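Local coordinates for protein E3 ubiquitin ligase RavN (Legionella pneumophila, PDB 5MIY) that probably acts as an E3 ubiquitin ligase effector of Legionella pneumophila, promoting the attachment of ubiquitin to target proteins, at residues V29-G32 with D33-S37; L48-P52 with T53-E57; P61-A64 with K65-I68; I87-D90 with Q91-L95. All coordinates share one frame; numbering follows the deposited sequence.

Overall arrangement
Interactions 1 and 4 are direct neighbours, their centres about 10 Å apart, where backbone bonding between Phe36 and Ile87 ties the hairpin to the start of helix 89-96. Interaction 2 packs on the hairpin's other face, where Thr54 and Ala56 touch Val29. Interaction 3 follows interaction 2 closely in sequence but makes no other contact with it, nor any with interactions 1 and 4. Buried residues (Phe36, Asp51, Leu67, Val92) contrast with exposed ones (Asn34, His55, Lys65, Glu94). Their chemistry follows their place: paired backbones in 29-37, a carboxylate gripping a loop in 48-57, and helix starts in 61-68 and 87-95. The fold is consistent with a RING/U-box-like domain.

Interaction 1. Residues V29-G32 with D33-S37; sequences VKIG and DNKFS
Val29 and Ser37 exchange two backbone hydrogen bonds, the mark of an antiparallel hydrogen-bonded pair: Val29 N gives to Ser37 O at 3.0 Å, and Ser37 N to Val29 O at 2.8 Å. Val29 O is also approached by Phe36 CA at 3.3 Å in a C-H...O contact. Nearer the turn, Ile31 N donates to Lys35 O at 2.9 Å, while Gly32 N reaches the same oxygen in a weak bond. The return bond from Lys35 N to Gly32 O, 3.3 Å long, arrives from above the carbonyl plane and not along a lone pair.

This arrangement is a beta hairpin closed by a type II turn from Gly32 to Lys35. Ile31 and Gly32 both face Lys35, so the pairing slips by one residue after Lys30 opposite Phe36; that is a classic beta bulge.

Nonpolar contact is concentrated at the non-hydrogen-bonded pair of Lys30 and Phe36. Lys30 sends CG out anti to its own N (chi1 -172°) and continues extended, which brings its methylenes obliquely to the CE2-CZ part of the ring: Lys30 CG comes to 3.6 Å from Phe36 CE2, and Lys30 CE to 4.0 Å from Phe36 CZ. Past it, the ammonium forms a salt bridge with Asp101, and Val92 and Lys89 of helix 89-96 pack against Phe36. On the opposite face, Ile31 CG2 lies 4.1 Å from Ser37 CB, and the Ile31 and Lys35 side chains cross at about a right angle.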
loop_
_atom_site.group_PDB
_atom_site.type_symbol
_atom_site.label_atom_id
_atom_site.label_comp_id
_atom_site.label_asym_id
_atom_site.label_seq_id
_atom_site.Cartn_x
_atom_site.Cartn_y
_atom_site.Cartn_z
ATOM N N VAL A 29 -4.729 4.203 1.240
ATOM C CA VAL A 29 -6.023 3.737 1.716
ATOM C C VAL A 29 -6.612 4.805 2.631
ATOM O O VAL A 29 -5.901 5.645 3.190
ATOM C CB VAL A 29 -5.953 2.371 2.440
ATOM C CG1 VAL A 29 -5.355 1.298 1.519
ATOM C CG2 VAL A 29 -5.173 2.480 3.743
ATOM N N LYS A 30 -7.937 4.775 2.755
ATOM C CA LYS A 30 -8.684 5.693 3.608
ATOM C C LYS A 30 -8.987 4.994 4.928
ATOM O O LYS A 30 -9.538 3.892 4.930
ATOM C CB LYS A 30 -9.984 6.120 2.919
ATOM C CG LYS A 30 -10.784 7.226 3.616
ATOM C CD LYS A 30 -11.877 7.764 2.686
ATOM C CE LYS A 30 -12.615 8.962 3.275
ATOM N NZ LYS A 30 -13.496 9.614 2.264
ATOM N N ILE A 31 -8.613 5.619 6.043
ATOM C CA ILE A 31 -8.850 5.038 7.361
ATOM C C ILE A 31 -9.816 5.858 8.198
ATOM O O ILE A 31 -10.092 5.490 9.345
ATOM C CB ILE A 31 -7.533 4.820 8.134
ATOM C CG1 ILE A 31 -6.926 6.159 8.548
ATOM C CG2 ILE A 31 -6.544 4.000 7.303
ATOM C CD1 ILE A 31 -5.833 6.020 9.580
ATOM N N GLY A 32 -10.344 6.948 7.659
ATOM C CA GLY A 32 -11.303 7.775 8.367
ATOM C C GLY A 32 -11.662 8.955 7.494
ATOM O O GLY A 32 -11.183 9.088 6.363
ATOM N N ASP A 33 -12.520 9.818 8.028
ATOM C CA ASP A 33 -12.852 11.032 7.298
ATOM C C ASP A 33 -11.646 11.961 7.282
ATOM O O ASP A 33 -11.056 12.244 8.330
ATOM C CB ASP A 33 -14.056 11.733 7.916
ATOM C CG ASP A 33 -14.561 12.865 7.048
ATOM O OD1 ASP A 33 -15.020 12.584 5.919
ATOM O OD2 ASP A 33 -14.480 14.034 7.481
ATOM N N ASN A 34 -11.270 12.417 6.084
ATOM C CA ASN A 34 -10.088 13.263 5.881
ATOM C C ASN A 34 -8.821 12.630 6.464
ATOM O O ASN A 34 -7.878 13.330 6.844
ATOM C CB ASN A 34 -10.311 14.666 6.459
ATOM C CG ASN A 34 -9.343 15.695 5.895
ATOM O OD1 ASN A 34 -9.100 15.743 4.689
ATOM N ND2 ASN A 34 -8.779 16.519 6.770
ATOM N N LYS A 35 -8.774 11.298 6.530
ATOM C CA LYS A 35 -7.633 10.578 7.090
ATOM C C LYS A 35 -7.237 9.459 6.136
ATOM O O LYS A 35 -7.986 8.493 5.958
ATOM C CB LYS A 35 -7.952 10.025 8.481
ATOM C CG LYS A 35 -8.192 11.101 9.532
ATOM C CD LYS A 35 -8.461 10.501 10.905
ATOM C CE LYS A 35 -7.327 9.594 11.351
ATOM N NZ LYS A 35 -7.622 8.948 12.662
ATOM N N PHE A 36 -6.060 9.585 5.531
ATOM C CA PHE A 36 -5.558 8.612 4.574
ATOM C C PHE A 36 -4.183 8.123 5.008
ATOM O O PHE A 36 -3.447 8.828 5.704
ATOM C CB PHE A 36 -5.494 9.211 3.162
ATOM C CG PHE A 36 -6.818 9.721 2.662
ATOM C CD1 PHE A 36 -7.244 11.005 2.965
ATOM C CD2 PHE A 36 -7.646 8.909 1.905
ATOM C CE1 PHE A 36 -8.465 11.471 2.514
ATOM C CE2 PHE A 36 -8.871 9.367 1.452
ATOM C CZ PHE A 36 -9.281 10.652 1.759
ATOM N N SER A 37 -3.838 6.906 4.598
ATOM C CA SER A 37 -2.572 6.303 4.986
ATOM C C SER A 37 -1.837 5.796 3.754
ATOM O O SER A 37 -2.436 5.182 2.865
ATOM C CB SER A 37 -2.785 5.160 5.983
ATOM O OG SER A 37 -1.551 4.569 6.346
#

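Interaction 2. Residues L48-P52 with T53-E57; sequences LPSDP and TTHAE. With SO4 (sulfate ion), chain F.
Asp51 and His55 mark the point where the chain doubles back, the runs 49-52 and 53-57 pointing 154° apart. His55 N donates to Asp51 O at 2.7 Å, an i to i+4 bond that closes the turn, although the N-H is bent to 134°. A straighter bond, Asp51 N to Ala56 O at 2.9 Å, holds the two arms together one residue further on.

The Asp51 carboxylate fills the bend. Its OD2 takes two bonds from one residue: Thr54 OG1 reaches the anti lone pair at 2.8 Å, whereas Thr54 N, 3.1 Å away, comes from above the carboxylate plane. Thr54 OG1 in turn accepts from Ala56 N, an ST turn. Asp51 OD1 accepts from Tyr27 and from a water, 2.6 Å away, which itself accepts from Thr53 N; both oxygens are thus fixed. Glu57 N donates to O1 of a sulfate, probably from the crystallisation liquor, at 2.7 Å; Lys58 N binds the same ion. A bound sodium ion lies about 3 Å from the side chain of Ser50.

This irregular loop links strand 35-41 to strand 58-61. Thr54 rests on Val29 and Ile31 of strand 25-32 and on Lys39, and Pro52 packs on Tyr27.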
loop_
_atom_site.group_PDB
_atom_site.type_symbol
_atom_site.label_atom_id
_atom_site.label_comp_id
_atom_site.label_asym_id
_atom_site.label_seq_id
_atom_site.Cartn_x
_atom_site.Cartn_y
_atom_site.Cartn_z
ATOM N N LEU A 48 -3.850 -10.265 -3.135
ATOM C CA LEU A 48 -4.404 -10.096 -1.798
ATOM C C LEU A 48 -5.871 -9.659 -1.879
ATOM O O LEU A 48 -6.276 -8.977 -2.828
ATOM C CB LEU A 48 -3.603 -9.064 -1.012
ATOM C CG LEU A 48 -2.184 -9.434 -0.583
ATOM C CD1 LEU A 48 -1.493 -8.179 -0.050
ATOM C CD2 LEU A 48 -2.188 -10.551 0.462
ATOM N N PRO A 49 -6.685 -10.016 -0.883
ATOM C CA PRO A 49 -8.089 -9.579 -0.878
ATOM C C PRO A 49 -8.318 -8.219 -0.245
ATOM O O PRO A 49 -9.428 -7.677 -0.371
ATOM C CB PRO A 49 -8.769 -10.665 -0.042
ATOM C CG PRO A 49 -7.729 -11.039 0.948
ATOM C CD PRO A 49 -6.413 -10.979 0.200
ATOM N N SER A 50 -7.314 -7.674 0.433
ATOM C CA SER A 50 -7.415 -6.409 1.149
ATOM C C SER A 50 -6.012 -5.980 1.543
ATOM O O SER A 50 -5.060 -6.764 1.478
ATOM C CB SER A 50 -8.296 -6.534 2.388
ATOM O OG SER A 50 -7.690 -7.402 3.328
ATOM N N ASP A 51 -5.900 -4.726 1.956
ATOM C CA ASP A 51 -4.631 -4.201 2.437
ATOM C C ASP A 51 -4.226 -4.930 3.714
ATOM O O ASP A 51 -5.055 -5.088 4.616
ATOM C CB ASP A 51 -4.754 -2.704 2.697
ATOM C CG ASP A 51 -3.559 -2.146 3.431
ATOM O OD1 ASP A 51 -2.435 -2.248 2.894
ATOM O OD2 ASP A 51 -3.741 -1.614 4.546
ATOM N N PRO A 52 -2.974 -5.388 3.828
ATOM C CA PRO A 52 -2.588 -6.188 5.010
ATOM C C PRO A 52 -2.835 -5.541 6.375
ATOM O O PRO A 52 -3.358 -6.213 7.273
ATOM C CB PRO A 52 -1.095 -6.445 4.758
ATOM C CG PRO A 52 -0.998 -6.529 3.271
ATOM C CD PRO A 52 -1.969 -5.473 2.752
ATOM N N THR A 53 -2.474 -4.268 6.573
ATOM C CA THR A 53 -2.538 -3.698 7.918
ATOM C C THR A 53 -3.896 -3.095 8.273
ATOM O O THR A 53 -4.216 -2.987 9.462
ATOM C CB THR A 53 -1.455 -2.627 8.110
ATOM O OG1 THR A 53 -1.650 -1.555 7.177
ATOM C CG2 THR A 53 -0.063 -3.227 7.919
ATOM N N THR A 54 -4.704 -2.684 7.295
ATOM C CA THR A 54 -6.004 -2.091 7.592
ATOM C C THR A 54 -7.177 -2.924 7.102
ATOM O O THR A 54 -8.316 -2.644 7.497
ATOM C CB THR A 54 -6.127 -0.685 6.977
ATOM O OG1 THR A 54 -6.226 -0.787 5.548
ATOM C CG2 THR A 54 -4.940 0.202 7.361
ATOM N N HIS A 55 -6.933 -3.919 6.248
ATOM C CA HIS A 55 -7.965 -4.706 5.580
ATOM C C HIS A 55 -8.891 -3.842 4.728
ATOM O O HIS A 55 -10.016 -4.246 4.420
ATOM C CB HIS A 55 -8.758 -5.548 6.588
ATOM C CG HIS A 55 -7.954 -6.661 7.188
ATOM N ND1 HIS A 55 -8.379 -7.392 8.277
ATOM C CD2 HIS A 55 -6.745 -7.166 6.846
ATOM C CE1 HIS A 55 -7.468 -8.301 8.578
ATOM N NE2 HIS A 55 -6.465 -8.183 7.725
ATOM N N ALA A 56 -8.434 -2.655 4.333
ATOM C CA ALA A 56 -9.183 -1.854 3.377
ATOM C C ALA A 56 -9.260 -2.580 2.038
ATOM O O ALA A 56 -8.280 -3.170 1.573
ATOM C CB ALA A 56 -8.537 -0.476 3.205
ATOM N N GLU A 57 -10.442 -2.551 1.423
ATOM C CA GLU A 57 -10.622 -3.187 0.125
ATOM C C GLU A 57 -10.429 -2.224 -1.035
ATOM O O GLU A 57 -10.224 -2.674 -2.168
ATOM C CB GLU A 57 -12.011 -3.833 0.038
ATOM C CG GLU A 57 -12.171 -5.010 0.973
ATOM C CD GLU A 57 -13.420 -5.818 0.696
ATOM O OE1 GLU A 57 -13.715 -6.094 -0.488
ATOM O OE2 GLU A 57 -14.105 -6.178 1.671
HETATM S S SO4 F . -13.071 -0.218 2.349
HETATM O O1 SO4 F . -12.707 -1.624 2.472
HETATM O O2 SO4 F . -13.382 0.316 3.673
HETATM O O3 SO4 F . -14.249 -0.093 1.490
HETATM O O4 SO4 F . -11.960 0.532 1.770
HETATM O O HOH W 1 -0.558 -2.655 4.695
#

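Interaction 3. Residues P61-A64 with K65-I68. With EDO (1,2-ethanediol), chain H.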
loop_
_atom_site.group_PDB
_atom_site.type_symbol
_atom_site.label_atom_id
_atom_site.label_comp_id
_atom_site.label_asym_id
_atom_site.label_seq_id
_atom_site.Cartn_x
_atom_site.Cartn_y
_atom_site.Cartn_z
ATOM N N PRO A 61 -3.846 3.956 -6.270
ATOM C CA PRO A 61 -2.442 3.704 -6.609
ATOM C C PRO A 61 -1.627 4.987 -6.665
ATOM O O PRO A 61 -2.111 6.041 -7.079
ATOM C CB PRO A 61 -2.521 3.039 -7.990
ATOM C CG PRO A 61 -3.864 3.406 -8.524
ATOM C CD PRO A 61 -4.765 3.536 -7.341
ATOM N N ILE A 62 -0.370 4.870 -6.238
ATOM C CA ILE A 62 0.614 5.954 -6.205
ATOM C C ILE A 62 1.888 5.395 -6.832
ATOM O O ILE A 62 2.317 4.288 -6.458
ATOM C CB ILE A 62 0.878 6.424 -4.763
ATOM C CG1 ILE A 62 -0.419 6.832 -4.058
ATOM C CG2 ILE A 62 1.951 7.511 -4.713
ATOM C CD1 ILE A 62 -0.907 8.227 -4.392
ATOM N N PRO A 63 2.516 6.080 -7.788
ATOM C CA PRO A 63 3.796 5.585 -8.311
ATOM C C PRO A 63 4.845 5.574 -7.209
ATOM O O PRO A 63 4.940 6.512 -6.416
ATOM C CB PRO A 63 4.143 6.590 -9.420
ATOM C CG PRO A 63 2.825 7.280 -9.759
ATOM C CD PRO A 63 2.071 7.314 -8.463
ATOM N N ALA A 64 5.623 4.484 -7.146
ATOM C CA ALA A 64 6.714 4.416 -6.174
ATOM C C ALA A 64 7.626 5.632 -6.281
ATOM O O ALA A 64 8.113 6.147 -5.267
ATOM C CB ALA A 64 7.527 3.133 -6.369
ATOM N N LYS A 65 7.858 6.110 -7.504
ATOM C CA LYS A 65 8.747 7.250 -7.701
ATOM C C LYS A 65 8.254 8.478 -6.945
ATOM O O LYS A 65 9.062 9.256 -6.425
ATOM C CB LYS A 65 8.883 7.546 -9.192
ATOM C CG LYS A 65 9.950 8.581 -9.523
ATOM C CD LYS A 65 9.500 9.482 -10.664
ATOM C CE LYS A 65 10.519 10.576 -10.957
ATOM N NZ LYS A 65 11.551 10.146 -11.933
ATOM N N SER A 66 6.932 8.660 -6.854
ATOM C CA SER A 66 6.390 9.815 -6.140
ATOM C C SER A 66 6.721 9.757 -4.654
ATOM O O SER A 66 7.085 10.783 -4.056
ATOM C CB SER A 66 4.879 9.910 -6.343
ATOM O OG SER A 66 4.563 9.997 -7.719
ATOM N N LEU A 67 6.606 8.571 -4.040
ATOM C CA LEU A 67 6.970 8.423 -2.636
ATOM C C LEU A 67 8.474 8.594 -2.438
ATOM O O LEU A 67 8.902 9.277 -1.502
ATOM C CB LEU A 67 6.507 7.063 -2.104
ATOM C CG LEU A 67 6.766 6.786 -0.623
ATOM C CD1 LEU A 67 6.037 7.787 0.258
ATOM C CD2 LEU A 67 6.327 5.359 -0.277
ATOM N N ILE A 68 9.288 7.994 -3.317
ATOM C CA ILE A 68 10.743 8.103 -3.197
ATOM C C ILE A 68 11.175 9.562 -3.273
ATOM O O ILE A 68 12.066 10.004 -2.539
ATOM C CB ILE A 68 11.440 7.259 -4.284
ATOM C CG1 ILE A 68 11.206 5.761 -4.055
ATOM C CG2 ILE A 68 12.950 7.564 -4.336
ATOM C CD1 ILE A 68 11.510 4.926 -5.276
HETATM C C1 EDO H . 5.537 2.256 -10.318
HETATM O O1 EDO H . 5.117 2.081 -8.962
HETATM C C2 EDO H . 4.448 1.759 -11.254
HETATM O O2 EDO H . 3.196 2.303 -10.820
#
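Pro63 and Ser66 meet through both backbone and side chain. Ser66 N donates to Pro63 O at 3.0 Å, but the bond is bent: the N-H...O angle is 132°, and the donor stands above the carbonyl plane instead of on a lone pair. Ser66 OG sits beside the pyrrolidine ring, 3.7 Å from Pro63 CD and nearly as close to CB and CG. It is placed there by a chi1 of -58°, which holds OG next to the backbone N and anti to the carbonyl carbon. Ser66 CB also comes to 4.1 Å from Ile62 CG2.

One residue further, the bonding becomes regular. Ile68 N meets Ala64 O at 2.9 Å, the first i to i+4 bond across the two segments. Ile68 CG1 leans over that same oxygen, 3.3 Å from Ala64 O.

Pro63 is the N-cap residue, directly before the short helix 64-68. Its side chain is a hydrocarbon ring with no acceptor to offer the first turn. In the crystal Ala64 N donates instead to O1 of a 1,2-ethanediol, 3.1 Å away at an N-H...O angle of 177°; the diol is an additive, probably from the crystallisation liquor.

Further out, Ile62 shares backbone hydrogen bonding with Val26 and packs on it, which ties the approach to the helix to strand 25-32. Leu67 turns its side chain to Val26, Leu20, Leu76 and Phe77, and Ile68 also touches Leu20.

Interaction 4. Residues I87-D90 with Q91-L95; sequences ISKD and QVIEL
Ser88 and Gln91 grip each other reciprocally. Ser88 N donates to Gln91 OE1 at 2.8 Å, and Gln91 N donates to Ser88 OG at 3.0 Å; the N-H...acceptor angles, 164° and 173°, show both bonds to be well aligned. The amide oxygen is met with the donor tilted moderately from its plane. Gln91 gets there by setting CG beside its own backbone N (chi1 -72°) and then running extended, which takes the amide back past the serine: Gln91 CG passes 3.4 Å from Ser88 OG on the way.

Behind this pair the helical bonds begin. Val92 N reaches Ser88 O at 2.8 Å, followed by Ile93 N to Lys89 O and Glu94 N to Asp90 O, each from i to i+4. Ser88 thus uses N, O and OG in the first turn, and Gln91 OE1 accepts the N-H of the N-cap residue, one of those that have no i-4 carbonyl in the helix. Lys89 N, also at this end, is bonded to Asn34 OD1 of the hairpin turn, while the ammonium of Lys89 forms a salt bridge with Asp101.

The packing lies on the inner side. Ile87 CD1 rests 3.6 Å from Val92 CG2, the two side chains crossing at about a right angle, and 4.0 Å from Leu95 CD1.

With Ser88 as N-cap, the serine-glutamine exchange is a capping box, and the Ile87-Val92 contact, joining the residue before the cap to the fourth residue after it, is a hydrophobic staple at the start of helix 89-96.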
loop_
_atom_site.group_PDB
_atom_site.type_symbol
_atom_site.label_atom_id
_atom_site.label_comp_id
_atom_site.label_asym_id
_atom_site.label_seq_id
_atom_site.Cartn_x
_atom_site.Cartn_y
_atom_site.Cartn_z
ATOM N N ILE A 87 -2.546 11.107 6.908
ATOM C CA ILE A 87 -2.426 12.434 6.318
ATOM C C ILE A 87 -3.780 12.871 5.776
ATOM O O ILE A 87 -4.611 12.052 5.373
ATOM C CB ILE A 87 -1.347 12.492 5.211
ATOM C CG1 ILE A 87 -1.759 11.661 3.996
ATOM C CG2 ILE A 87 0.000 12.021 5.745
ATOM C CD1 ILE A 87 -0.762 11.742 2.861
ATOM N N SER A 88 -3.993 14.185 5.773
ATOM C CA SER A 88 -5.250 14.774 5.345
ATOM C C SER A 88 -5.391 14.722 3.828
ATOM O O SER A 88 -4.418 14.528 3.094
ATOM C CB SER A 88 -5.334 16.228 5.803
ATOM O OG SER A 88 -4.536 17.045 4.958
ATOM N N LYS A 89 -6.627 14.928 3.361
ATOM C CA LYS A 89 -6.878 14.991 1.924
ATOM C C LYS A 89 -6.072 16.108 1.273
ATOM O O LYS A 89 -5.563 15.947 0.158
ATOM C CB LYS A 89 -8.373 15.186 1.659
ATOM C CG LYS A 89 -8.719 15.541 0.220
ATOM C CD LYS A 89 -10.224 15.516 -0.011
ATOM C CE LYS A 89 -10.951 16.447 0.946
ATOM N NZ LYS A 89 -12.431 16.251 0.901
ATOM N N ASP A 90 -5.953 17.252 1.953
ATOM C CA ASP A 90 -5.143 18.346 1.428
ATOM C C ASP A 90 -3.690 17.918 1.290
ATOM O O ASP A 90 -3.060 18.137 0.247
ATOM C CB ASP A 90 -5.258 19.574 2.337
ATOM C CG ASP A 90 -6.520 20.376 2.078
ATOM O OD1 ASP A 90 -6.995 20.388 0.921
ATOM O OD2 ASP A 90 -7.036 20.996 3.036
ATOM N N GLN A 91 -3.146 17.289 2.336
ATOM C CA GLN A 91 -1.784 16.770 2.263
ATOM C C GLN A 91 -1.641 15.742 1.146
ATOM O O GLN A 91 -0.619 15.716 0.449
ATOM C CB GLN A 91 -1.377 16.173 3.610
ATOM C CG GLN A 91 -1.141 17.224 4.690
ATOM C CD GLN A 91 -1.072 16.628 6.084
ATOM O OE1 GLN A 91 -1.654 15.576 6.351
ATOM N NE2 GLN A 91 -0.363 17.303 6.984
ATOM N N VAL A 92 -2.656 14.889 0.953
ATOM C CA VAL A 92 -2.612 13.935 -0.153
ATOM C C VAL A 92 -2.502 14.673 -1.481
ATOM O O VAL A 92 -1.711 14.300 -2.357
ATOM C CB VAL A 92 -3.846 13.009 -0.134
ATOM C CG1 VAL A 92 -3.902 12.197 -1.412
ATOM C CG2 VAL A 92 -3.828 12.097 1.079
ATOM N N ILE A 93 -3.284 15.738 -1.650
ATOM C CA ILE A 93 -3.234 16.489 -2.899
ATOM C C ILE A 93 -1.872 17.151 -3.072
ATOM O O ILE A 93 -1.300 17.142 -4.169
ATOM C CB ILE A 93 -4.377 17.518 -2.949
ATOM C CG1 ILE A 93 -5.734 16.812 -2.841
ATOM C CG2 ILE A 93 -4.308 18.336 -4.229
ATOM C CD1 ILE A 93 -6.875 17.747 -2.493
ATOM N N GLU A 94 -1.318 17.708 -1.990
ATOM C CA GLU A 94 -0.056 18.438 -2.097
ATOM C C GLU A 94 1.105 17.495 -2.389
ATOM O O GLU A 94 1.993 17.819 -3.186
ATOM C CB GLU A 94 0.209 19.222 -0.811
ATOM C CG GLU A 94 -0.753 20.378 -0.581
ATOM C CD GLU A 94 -0.897 20.738 0.889
ATOM O OE1 GLU A 94 -1.910 21.380 1.247
ATOM O OE2 GLU A 94 -0.001 20.379 1.686
ATOM N N LEU A 95 1.107 16.319 -1.760
ATOM C CA LEU A 95 2.230 15.402 -1.896
ATOM C C LEU A 95 2.130 14.558 -3.164
ATOM O O LEU A 95 3.143 14.332 -3.835
ATOM C CB LEU A 95 2.318 14.507 -0.659
ATOM C CG LEU A 95 2.576 15.208 0.679
ATOM C CD1 LEU A 95 2.187 14.324 1.858
ATOM C CD2 LEU A 95 4.035 15.645 0.790
#